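PDB 1VGM: 378aa long hypothetical citrate synthase from Sulfolobus tokodaii, which is a dimeric, mainly helical protein of the citrate synthase family. Local coordinates for residues A[68-76]-A[146-156]; A[93-104]-A[124-135]. One frame throughout, in Å; residues are numbered along the deposited sequence.

Contact 1: residues A[68-76]-A[146-156]; sequences GIINESFEV and IPEPSESYAES
Phe74, with CG turned anti to its carbonyl carbon (chi1 -78°), and Tyr153, whose CG is anti to the backbone N (chi1 178°), bring two aromatic rings together where the turn after helix 60-71 meets the N-terminal end of helix 153-162, in the helical citrate synthase fold. The Phe74 ring is sandwiched. Pro147 CB lies over one face in a CH-pi contact, 3.7 Å from the ring centroid and 14° off its normal, while the backbone oxygen Ile70 O sits over the opposite face. Tyr153 CE2 comes to the edge of the same ring, and Ser156 CB touches Phe74 CZ. The edge of the tyrosine ring also receives Ile70 CG2, which meets Tyr153 CD2 at 3.9 Å, the two side chains crossing at about a right angle. Further out, Ile146 CG2 packs on the Phe74 carbonyl and CB. At the more exposed end Asn71 rests on the Pro149 ring, its OD1 3.2 Å from Pro149 CA. No direct hydrogen bond joins the segments; two waters do so instead. Ser156 OG is itself held, donating to Glu148 O at 2.6 Å almost straight down the carbonyl and accepting from Ser150 OG, which ties the loop 148-150 back to the helix. Ser152 is the N-cap of helix 153-162, its OG accepting from Glu155 N. One water donates to both Asn71 OD1 and Ser156 OG; the other accepts from Asn71 ND2 and donates to Ser150 O at 2.6 Å.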
loop_
_atom_site.group_PDB
_atom_site.type_symbol
_atom_site.label_atom_id
_atom_site.label_comp_id
_atom_site.label_asym_id
_atom_site.label_seq_id
_atom_site.Cartn_x
_atom_site.Cartn_y
_atom_site.Cartn_z
ATOM N N GLY A 68 -24.156 17.135 -4.608
ATOM C CA GLY A 68 -24.663 16.394 -5.750
ATOM C C GLY A 68 -23.789 15.220 -6.176
ATOM O O GLY A 68 -24.294 14.145 -6.496
ATOM N N ILE A 69 -22.477 15.415 -6.189
ATOM C CA ILE A 69 -21.581 14.315 -6.505
ATOM C C ILE A 69 -21.651 13.239 -5.425
ATOM O O ILE A 69 -21.770 12.052 -5.723
ATOM C CB ILE A 69 -20.127 14.803 -6.637
ATOM C CG1 ILE A 69 -20.008 15.739 -7.850
ATOM C CG2 ILE A 69 -19.186 13.608 -6.781
ATOM C CD1 ILE A 69 -18.730 16.589 -7.861
ATOM N N ILE A 70 -21.579 13.662 -4.171
ATOM C CA ILE A 70 -21.670 12.733 -3.057
ATOM C C ILE A 70 -22.907 11.869 -3.200
ATOM O O ILE A 70 -22.823 10.637 -3.174
ATOM C CB ILE A 70 -21.725 13.483 -1.697
ATOM C CG1 ILE A 70 -20.348 14.077 -1.380
ATOM C CG2 ILE A 70 -22.148 12.533 -0.588
ATOM C CD1 ILE A 70 -20.353 15.107 -0.273
ATOM N N ASN A 71 -24.055 12.521 -3.352
ATOM C CA ASN A 71 -25.341 11.846 -3.207
ATOM C C ASN A 71 -25.608 10.881 -4.356
ATOM O O ASN A 71 -26.446 9.987 -4.237
ATOM C CB ASN A 71 -26.474 12.873 -3.127
ATOM C CG ASN A 71 -26.618 13.469 -1.744
ATOM O OD1 ASN A 71 -26.476 12.767 -0.738
ATOM N ND2 ASN A 71 -26.901 14.769 -1.683
ATOM N N GLU A 72 -24.896 11.063 -5.465
ATOM C CA GLU A 72 -25.050 10.167 -6.603
ATOM C C GLU A 72 -23.963 9.091 -6.658
ATOM O O GLU A 72 -23.892 8.338 -7.624
ATOM C CB GLU A 72 -25.058 10.964 -7.918
ATOM C CG GLU A 72 -23.694 11.475 -8.358
ATOM C CD GLU A 72 -23.779 12.456 -9.525
ATOM O OE1 GLU A 72 -22.745 13.057 -9.886
ATOM O OE2 GLU A 72 -24.880 12.627 -10.083
ATOM N N SER A 73 -23.121 9.010 -5.630
ATOM C CA SER A 73 -21.928 8.174 -5.721
ATOM C C SER A 73 -21.771 7.111 -4.627
ATOM O O SER A 73 -20.675 6.577 -4.444
ATOM C CB SER A 73 -20.681 9.054 -5.743
ATOM O OG SER A 73 -20.708 9.953 -6.833
ATOM N N PHE A 74 -22.848 6.791 -3.909
ATOM C CA PHE A 74 -22.764 5.860 -2.776
ATOM C C PHE A 74 -22.717 4.390 -3.198
ATOM O O PHE A 74 -22.224 3.535 -2.457
ATOM C CB PHE A 74 -23.947 6.072 -1.820
ATOM C CG PHE A 74 -23.791 7.265 -0.918
ATOM C CD1 PHE A 74 -24.805 8.218 -0.829
ATOM C CD2 PHE A 74 -22.642 7.433 -0.141
ATOM C CE1 PHE A 74 -24.677 9.331 0.009
ATOM C CE2 PHE A 74 -22.499 8.541 0.699
ATOM C CZ PHE A 74 -23.522 9.490 0.781
ATOM N N GLU A 75 -23.238 4.098 -4.385
ATOM C CA GLU A 75 -23.230 2.737 -4.918
ATOM C C GLU A 75 -21.806 2.193 -4.997
ATOM O O GLU A 75 -20.875 2.926 -5.327
ATOM C CB GLU A 75 -23.849 2.725 -6.318
ATOM C CG GLU A 75 -23.495 3.963 -7.144
ATOM C CD GLU A 75 -23.381 3.678 -8.634
ATOM O OE1 GLU A 75 -24.345 3.116 -9.206
ATOM O OE2 GLU A 75 -22.332 4.018 -9.229
ATOM N N VAL A 76 -21.642 0.905 -4.715
ATOM C CA VAL A 76 -20.391 0.210 -5.010
ATOM C C VAL A 76 -20.660 -1.063 -5.811
ATOM O O VAL A 76 -21.781 -1.576 -5.819
ATOM C CB VAL A 76 -19.651 -0.196 -3.713
ATOM C CG1 VAL A 76 -19.174 1.041 -2.968
ATOM C CG2 VAL A 76 -20.578 -1.030 -2.838
ATOM N N ILE A 146 -26.889 0.322 1.590
ATOM C CA ILE A 146 -26.199 1.407 0.901
ATOM C C ILE A 146 -26.691 2.760 1.404
ATOM O O ILE A 146 -27.890 2.973 1.570
ATOM C CB ILE A 146 -26.414 1.322 -0.625
ATOM C CG1 ILE A 146 -26.093 -0.094 -1.123
ATOM C CG2 ILE A 146 -25.525 2.338 -1.337
ATOM C CD1 ILE A 146 -24.659 -0.547 -0.846
ATOM N N PRO A 147 -25.762 3.693 1.675
ATOM C CA PRO A 147 -26.172 5.039 2.087
ATOM C C PRO A 147 -27.065 5.732 1.051
ATOM O O PRO A 147 -26.924 5.526 -0.158
ATOM C CB PRO A 147 -24.844 5.772 2.279
ATOM C CG PRO A 147 -23.864 4.689 2.590
ATOM C CD PRO A 147 -24.299 3.524 1.739
ATOM N N GLU A 148 -27.975 6.567 1.538
ATOM C CA GLU A 148 -28.908 7.265 0.672
ATOM C C GLU A 148 -28.708 8.766 0.746
ATOM O O GLU A 148 -28.202 9.290 1.738
ATOM C CB GLU A 148 -30.333 6.925 1.066
ATOM C CG GLU A 148 -30.684 5.481 0.826
ATOM C CD GLU A 148 -32.058 5.328 0.229
ATOM O OE1 GLU A 148 -33.041 5.296 1.001
ATOM O OE2 GLU A 148 -32.149 5.248 -1.016
ATOM N N PRO A 149 -29.107 9.483 -0.317
ATOM C CA PRO A 149 -29.074 10.944 -0.279
ATOM C C PRO A 149 -29.789 11.444 0.966
ATOM O O PRO A 149 -30.784 10.859 1.397
ATOM C CB PRO A 149 -29.797 11.352 -1.558
ATOM C CG PRO A 149 -29.588 10.184 -2.478
ATOM C CD PRO A 149 -29.656 8.975 -1.585
ATOM N N SER A 150 -29.270 12.518 1.548
ATOM C CA SER A 150 -29.912 13.157 2.690
ATOM C C SER A 150 -29.328 14.550 2.806
ATOM O O SER A 150 -28.538 14.961 1.960
ATOM C CB SER A 150 -29.639 12.362 3.970
ATOM O OG SER A 150 -28.327 12.592 4.457
ATOM N N GLU A 151 -29.712 15.280 3.844
ATOM C CA GLU A 151 -29.262 16.659 3.986
ATOM C C GLU A 151 -27.768 16.780 4.241
ATOM O O GLU A 151 -27.209 17.858 4.088
ATOM C CB GLU A 151 -30.023 17.347 5.117
ATOM C CG GLU A 151 -31.515 17.477 4.836
ATOM C CD GLU A 151 -32.270 18.143 5.970
ATOM O OE1 GLU A 151 -33.515 18.043 6.000
ATOM O OE2 GLU A 151 -31.617 18.765 6.832
ATOM N N SER A 152 -27.113 15.692 4.638
ATOM C CA SER A 152 -25.667 15.754 4.828
ATOM C C SER A 152 -24.958 14.408 4.736
ATOM O O SER A 152 -25.574 13.350 4.862
ATOM C CB SER A 152 -25.334 16.427 6.168
ATOM O OG SER A 152 -25.448 15.522 7.249
ATOM N N TYR A 153 -23.651 14.464 4.502
ATOM C CA TYR A 153 -22.834 13.268 4.390
ATOM C C TYR A 153 -22.849 12.510 5.712
ATOM O O TYR A 153 -23.070 11.294 5.745
ATOM C CB TYR A 153 -21.401 13.664 4.008
ATOM C CG TYR A 153 -20.416 12.512 3.893
ATOM C CD1 TYR A 153 -19.620 12.136 4.978
ATOM C CD2 TYR A 153 -20.242 11.834 2.685
ATOM C CE1 TYR A 153 -18.668 11.124 4.861
ATOM C CE2 TYR A 153 -19.300 10.820 2.555
ATOM C CZ TYR A 153 -18.514 10.473 3.642
ATOM O OH TYR A 153 -17.551 9.503 3.504
ATOM N N ALA A 154 -22.628 13.232 6.808
ATOM C CA ALA A 154 -22.619 12.608 8.134
ATOM C C ALA A 154 -23.946 11.901 8.425
ATOM O O ALA A 154 -23.969 10.827 9.021
ATOM C CB ALA A 154 -22.338 13.658 9.209
ATOM N N GLU A 155 -25.055 12.501 8.008
ATOM C CA GLU A 155 -26.346 11.883 8.257
ATOM C C GLU A 155 -26.468 10.619 7.425
ATOM O O GLU A 155 -26.825 9.562 7.939
ATOM C CB GLU A 155 -27.500 12.833 7.921
ATOM C CG GLU A 155 -28.858 12.182 8.125
ATOM C CD GLU A 155 -30.018 13.137 7.948
ATOM O OE1 GLU A 155 -29.779 14.350 7.786
ATOM O OE2 GLU A 155 -31.173 12.666 7.970
ATOM N N SER A 156 -26.162 10.728 6.138
ATOM C CA SER A 156 -26.244 9.574 5.254
ATOM C C SER A 156 -25.400 8.403 5.748
ATOM O O SER A 156 -25.830 7.248 5.664
ATOM C CB SER A 156 -25.813 9.959 3.838
ATOM O OG SER A 156 -26.789 10.796 3.243
HETATM O O HOH W 1 -24.996 13.051 1.785
HETATM O O HOH W 2 -26.691 16.591 1.032
#

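Contact 2: residues A[93-104]-A[124-135]; sequences AIGMMETAFGIL and IIAKTATITANI
Helices 93-108 and 117-139 pack as a buried, roughly antiparallel pair in the helical core of the citrate synthase fold; the short segments 93-104 and 124-135 run at 139° to each other, with axes 10.1 Å apart. Ile131 is the central knob, set in a hole formed by Met97, Ala100, Phe101 and Leu104. Its CG1 is anti to the carbonyl carbon (chi1 -76°) and its CG2 anti to the backbone N, which splits the two branches: CG2 lies against Ala100 CB and Met97 CG, while CD1 reaches Phe101 CE2 and meets Leu104 CD1 tip to tip at a tight 3.5 Å. One turn further on, Ile135 fills the other end of the interface. Its CD1 presses on the backbone of the facing helix, 3.5 Å from Ala93 O, and on Met97 CB, whereas its CG2 takes Ala93 CB at 3.8 Å and the methyl CE of Met96. Met96 and Ile135 slide past each other in opposite directions. Met97 crosses Ile135 at about a right angle, and the bend at its last torsion (chi3 -53°) carries CE to Thr132 OG1. The Phe101 ring turns its edge to helix 117-139, with Ile124 CG2 and Thr128 OG1 near the ring plane; Thr128 OG1 is 3.4 Å from Phe101 CZ. Thr128 and Thr132 each donate their hydroxyl to the carbonyl four residues back, Ile124 O and Thr128 O, which also accept the backbone N-H from the opposite face. The hydroxyls of Thr128 and Thr132 thus bond within their own helix, and the two helices are joined mainly by apolar side-chain packing, with no hydrogen bond between the segments.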
loop_
_atom_site.group_PDB
_atom_site.type_symbol
_atom_site.label_atom_id
_atom_site.label_comp_id
_atom_site.label_asym_id
_atom_site.label_seq_id
_atom_site.Cartn_x
_atom_site.Cartn_y
_atom_site.Cartn_z
ATOM N N ALA A 93 -11.229 -4.553 10.758
ATOM C CA ALA A 93 -12.002 -3.690 9.867
ATOM C C ALA A 93 -11.138 -3.052 8.774
ATOM O O ALA A 93 -11.571 -2.914 7.634
ATOM C CB ALA A 93 -12.702 -2.605 10.668
ATOM N N ILE A 94 -9.919 -2.663 9.116
ATOM C CA ILE A 94 -9.009 -2.113 8.119
ATOM C C ILE A 94 -8.523 -3.155 7.110
ATOM O O ILE A 94 -8.309 -2.832 5.942
ATOM C CB ILE A 94 -7.785 -1.478 8.779
ATOM C CG1 ILE A 94 -8.235 -0.380 9.745
ATOM C CG2 ILE A 94 -6.868 -0.900 7.712
ATOM C CD1 ILE A 94 -8.943 0.797 9.062
ATOM N N GLY A 95 -8.345 -4.395 7.561
ATOM C CA GLY A 95 -8.255 -5.514 6.633
ATOM C C GLY A 95 -9.402 -5.546 5.636
ATOM O O GLY A 95 -9.206 -5.673 4.423
ATOM N N MET A 96 -10.620 -5.430 6.146
ATOM C CA MET A 96 -11.777 -5.485 5.276
ATOM C C MET A 96 -11.828 -4.268 4.354
ATOM O O MET A 96 -12.195 -4.372 3.181
ATOM C CB MET A 96 -13.044 -5.604 6.124
ATOM C CG MET A 96 -13.165 -6.972 6.816
ATOM S SD MET A 96 -14.458 -7.059 8.058
ATOM C CE MET A 96 -15.920 -6.920 7.026
ATOM N N MET A 97 -11.431 -3.117 4.876
ATOM C CA MET A 97 -11.472 -1.894 4.092
ATOM C C MET A 97 -10.437 -1.910 2.974
ATOM O O MET A 97 -10.738 -1.523 1.844
ATOM C CB MET A 97 -11.249 -0.677 4.990
ATOM C CG MET A 97 -11.618 0.638 4.325
ATOM S SD MET A 97 -11.518 2.044 5.444
ATOM C CE MET A 97 -12.512 1.478 6.793
ATOM N N GLU A 98 -9.219 -2.351 3.279
ATOM C CA GLU A 98 -8.171 -2.386 2.262
ATOM C C GLU A 98 -8.547 -3.355 1.152
ATOM O O GLU A 98 -8.253 -3.112 -0.021
ATOM C CB GLU A 98 -6.814 -2.766 2.879
ATOM C CG GLU A 98 -6.627 -4.228 3.242
ATOM C CD GLU A 98 -5.244 -4.508 3.827
ATOM O OE1 GLU A 98 -5.074 -5.561 4.469
ATOM O OE2 GLU A 98 -4.325 -3.681 3.649
ATOM N N THR A 99 -9.230 -4.434 1.521
ATOM C CA THR A 99 -9.746 -5.385 0.541
ATOM C C THR A 99 -10.811 -4.750 -0.345
ATOM O O THR A 99 -10.758 -4.879 -1.562
ATOM C CB THR A 99 -10.372 -6.625 1.218
ATOM O OG1 THR A 99 -9.405 -7.250 2.070
ATOM C CG2 THR A 99 -10.827 -7.622 0.156
ATOM N N ALA A 100 -11.778 -4.074 0.272
ATOM C CA ALA A 100 -12.832 -3.396 -0.479
ATOM C C ALA A 100 -12.244 -2.419 -1.489
ATOM O O ALA A 100 -12.691 -2.361 -2.635
ATOM C CB ALA A 100 -13.779 -2.661 0.475
ATOM N N PHE A 101 -11.241 -1.651 -1.073
ATOM C CA PHE A 101 -10.657 -0.654 -1.966
ATOM C C PHE A 101 -9.849 -1.285 -3.094
ATOM O O PHE A 101 -9.647 -0.660 -4.131
ATOM C CB PHE A 101 -9.780 0.323 -1.177
ATOM C CG PHE A 101 -10.531 1.528 -0.680
ATOM C CD1 PHE A 101 -10.484 2.731 -1.378
ATOM C CD2 PHE A 101 -11.325 1.442 0.462
ATOM C CE1 PHE A 101 -11.224 3.830 -0.957
ATOM C CE2 PHE A 101 -12.077 2.541 0.899
ATOM C CZ PHE A 101 -12.026 3.736 0.189
ATOM N N GLY A 102 -9.395 -2.521 -2.879
ATOM C CA GLY A 102 -8.744 -3.282 -3.928
ATOM C C GLY A 102 -9.738 -3.669 -4.998
ATOM O O GLY A 102 -9.444 -3.586 -6.197
ATOM N N ILE A 103 -10.932 -4.064 -4.569
ATOM C CA ILE A 103 -12.014 -4.340 -5.505
ATOM C C ILE A 103 -12.471 -3.107 -6.295
ATOM O O ILE A 103 -12.714 -3.204 -7.499
ATOM C CB ILE A 103 -13.220 -4.967 -4.771
ATOM C CG1 ILE A 103 -12.840 -6.372 -4.293
ATOM C CG2 ILE A 103 -14.435 -5.023 -5.694
ATOM C CD1 ILE A 103 -13.826 -6.991 -3.331
ATOM N N LEU A 104 -12.574 -1.953 -5.636
ATOM C CA LEU A 104 -12.932 -0.719 -6.336
ATOM C C LEU A 104 -11.872 -0.345 -7.377
ATOM O O LEU A 104 -12.202 0.014 -8.509
ATOM C CB LEU A 104 -13.114 0.442 -5.340
ATOM C CG LEU A 104 -14.244 0.339 -4.302
ATOM C CD1 LEU A 104 -14.272 1.583 -3.433
ATOM C CD2 LEU A 104 -15.580 0.167 -4.996
ATOM N N ILE A 124 -14.973 8.980 -4.328
ATOM C CA ILE A 124 -14.290 8.034 -3.446
ATOM C C ILE A 124 -14.693 8.253 -1.985
ATOM O O ILE A 124 -14.858 7.307 -1.221
ATOM C CB ILE A 124 -12.747 8.170 -3.559
ATOM C CG1 ILE A 124 -12.296 7.821 -4.982
ATOM C CG2 ILE A 124 -12.051 7.255 -2.522
ATOM C CD1 ILE A 124 -10.797 7.944 -5.187
ATOM N N ILE A 125 -14.853 9.514 -1.606
ATOM C CA ILE A 125 -15.300 9.849 -0.262
ATOM C C ILE A 125 -16.711 9.318 -0.016
ATOM O O ILE A 125 -17.009 8.790 1.052
ATOM C CB ILE A 125 -15.223 11.385 -0.037
ATOM C CG1 ILE A 125 -13.753 11.781 0.150
ATOM C CG2 ILE A 125 -16.032 11.801 1.188
ATOM C CD1 ILE A 125 -13.468 13.252 -0.065
ATOM N N ALA A 126 -17.569 9.424 -1.019
ATOM C CA ALA A 126 -18.896 8.814 -0.960
ATOM C C ALA A 126 -18.815 7.319 -0.650
ATOM O O ALA A 126 -19.493 6.819 0.245
ATOM C CB ALA A 126 -19.621 9.040 -2.284
ATOM N N LYS A 127 -17.976 6.607 -1.388
ATOM C CA LYS A 127 -17.947 5.151 -1.305
ATOM C C LYS A 127 -17.244 4.658 -0.047
ATOM O O LYS A 127 -17.504 3.552 0.415
ATOM C CB LYS A 127 -17.264 4.577 -2.549
ATOM C CG LYS A 127 -18.031 4.884 -3.836
ATOM C CD LYS A 127 -17.312 4.377 -5.078
ATOM C CE LYS A 127 -17.913 4.987 -6.343
ATOM N NZ LYS A 127 -19.374 4.714 -6.450
ATOM N N THR A 128 -16.357 5.479 0.506
ATOM C CA THR A 128 -15.718 5.174 1.784
ATOM C C THR A 128 -16.767 5.056 2.896
ATOM O O THR A 128 -16.677 4.189 3.760
ATOM C CB THR A 128 -14.692 6.276 2.155
ATOM O OG1 THR A 128 -13.777 6.461 1.068
ATOM C CG2 THR A 128 -13.915 5.890 3.395
ATOM N N ALA A 129 -17.769 5.924 2.866
ATOM C CA ALA A 129 -18.876 5.853 3.819
ATOM C C ALA A 129 -19.666 4.559 3.636
ATOM O O ALA A 129 -20.020 3.888 4.606
ATOM C CB ALA A 129 -19.807 7.061 3.632
ATOM N N THR A 130 -19.944 4.210 2.387
ATOM C CA THR A 130 -20.682 2.988 2.104
ATOM C C THR A 130 -19.894 1.793 2.640
ATOM O O THR A 130 -20.434 0.936 3.340
ATOM C CB THR A 130 -20.909 2.831 0.586
ATOM O OG1 THR A 130 -21.621 3.976 0.095
ATOM C CG2 THR A 130 -21.704 1.560 0.279
ATOM N N ILE A 131 -18.609 1.745 2.320
ATOM C CA ILE A 131 -17.773 0.631 2.754
ATOM C C ILE A 131 -17.661 0.551 4.282
ATOM O O ILE A 131 -17.769 -0.525 4.855
ATOM C CB ILE A 131 -16.363 0.729 2.126
ATOM C CG1 ILE A 131 -16.437 0.290 0.662
ATOM C CG2 ILE A 131 -15.369 -0.141 2.886
ATOM C CD1 ILE A 131 -15.274 0.785 -0.181
ATOM N N THR A 132 -17.457 1.686 4.939
ATOM C CA THR A 132 -17.264 1.688 6.384
ATOM C C THR A 132 -18.565 1.287 7.092
ATOM O O THR A 132 -18.543 0.542 8.074
ATOM C CB THR A 132 -16.819 3.089 6.884
ATOM O OG1 THR A 132 -15.586 3.463 6.250
ATOM C CG2 THR A 132 -16.625 3.082 8.388
ATOM N N ALA A 133 -19.694 1.780 6.589
ATOM C CA ALA A 133 -20.996 1.417 7.131
ATOM C C ALA A 133 -21.228 -0.084 7.041
ATOM O O ALA A 133 -21.732 -0.705 7.984
ATOM C CB ALA A 133 -22.100 2.156 6.388
ATOM N N ASN A 134 -20.857 -0.678 5.916
ATOM C CA ASN A 134 -21.195 -2.076 5.684
ATOM C C ASN A 134 -20.195 -3.033 6.325
ATOM O O ASN A 134 -20.513 -4.198 6.596
ATOM C CB ASN A 134 -21.296 -2.350 4.185
ATOM C CG ASN A 134 -22.659 -2.010 3.631
ATOM O OD1 ASN A 134 -23.613 -2.769 3.799
ATOM N ND2 ASN A 134 -22.766 -0.861 2.976
ATOM N N ILE A 135 -18.989 -2.537 6.577
ATOM C CA ILE A 135 -18.043 -3.277 7.397
ATOM C C ILE A 135 -18.603 -3.476 8.797
ATOM O O ILE A 135 -18.596 -4.593 9.309
ATOM C CB ILE A 135 -16.678 -2.550 7.504
ATOM C CG1 ILE A 135 -15.961 -2.609 6.153
ATOM C CG2 ILE A 135 -15.826 -3.206 8.600
ATOM C CD1 ILE A 135 -14.590 -1.981 6.157
#

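The centres of contacts 1 and 2 lie about 15 Å apart, on the same side of the chain's centre. Along the chain contact 2 is nested within the loop closed by contact 1, the order being 68-76, 93-104, 124-135, 146-156. Helix 117-139 joins them: Lys127 NZ probably bonds to Glu75 O at 2.6 Å, Tyr153 OH probably bonds to Ile125 O, and Pro147 packs on Thr130. Helix 117-139 thus anchors both parts of contact 1 through Ile125, Lys127 and Thr130. Helix 93-108 also meets the second subunit, where Glu98 bonds Ser205 of that subunit, so this continuous packing runs from the partly exposed contact 1 to the dimer interface.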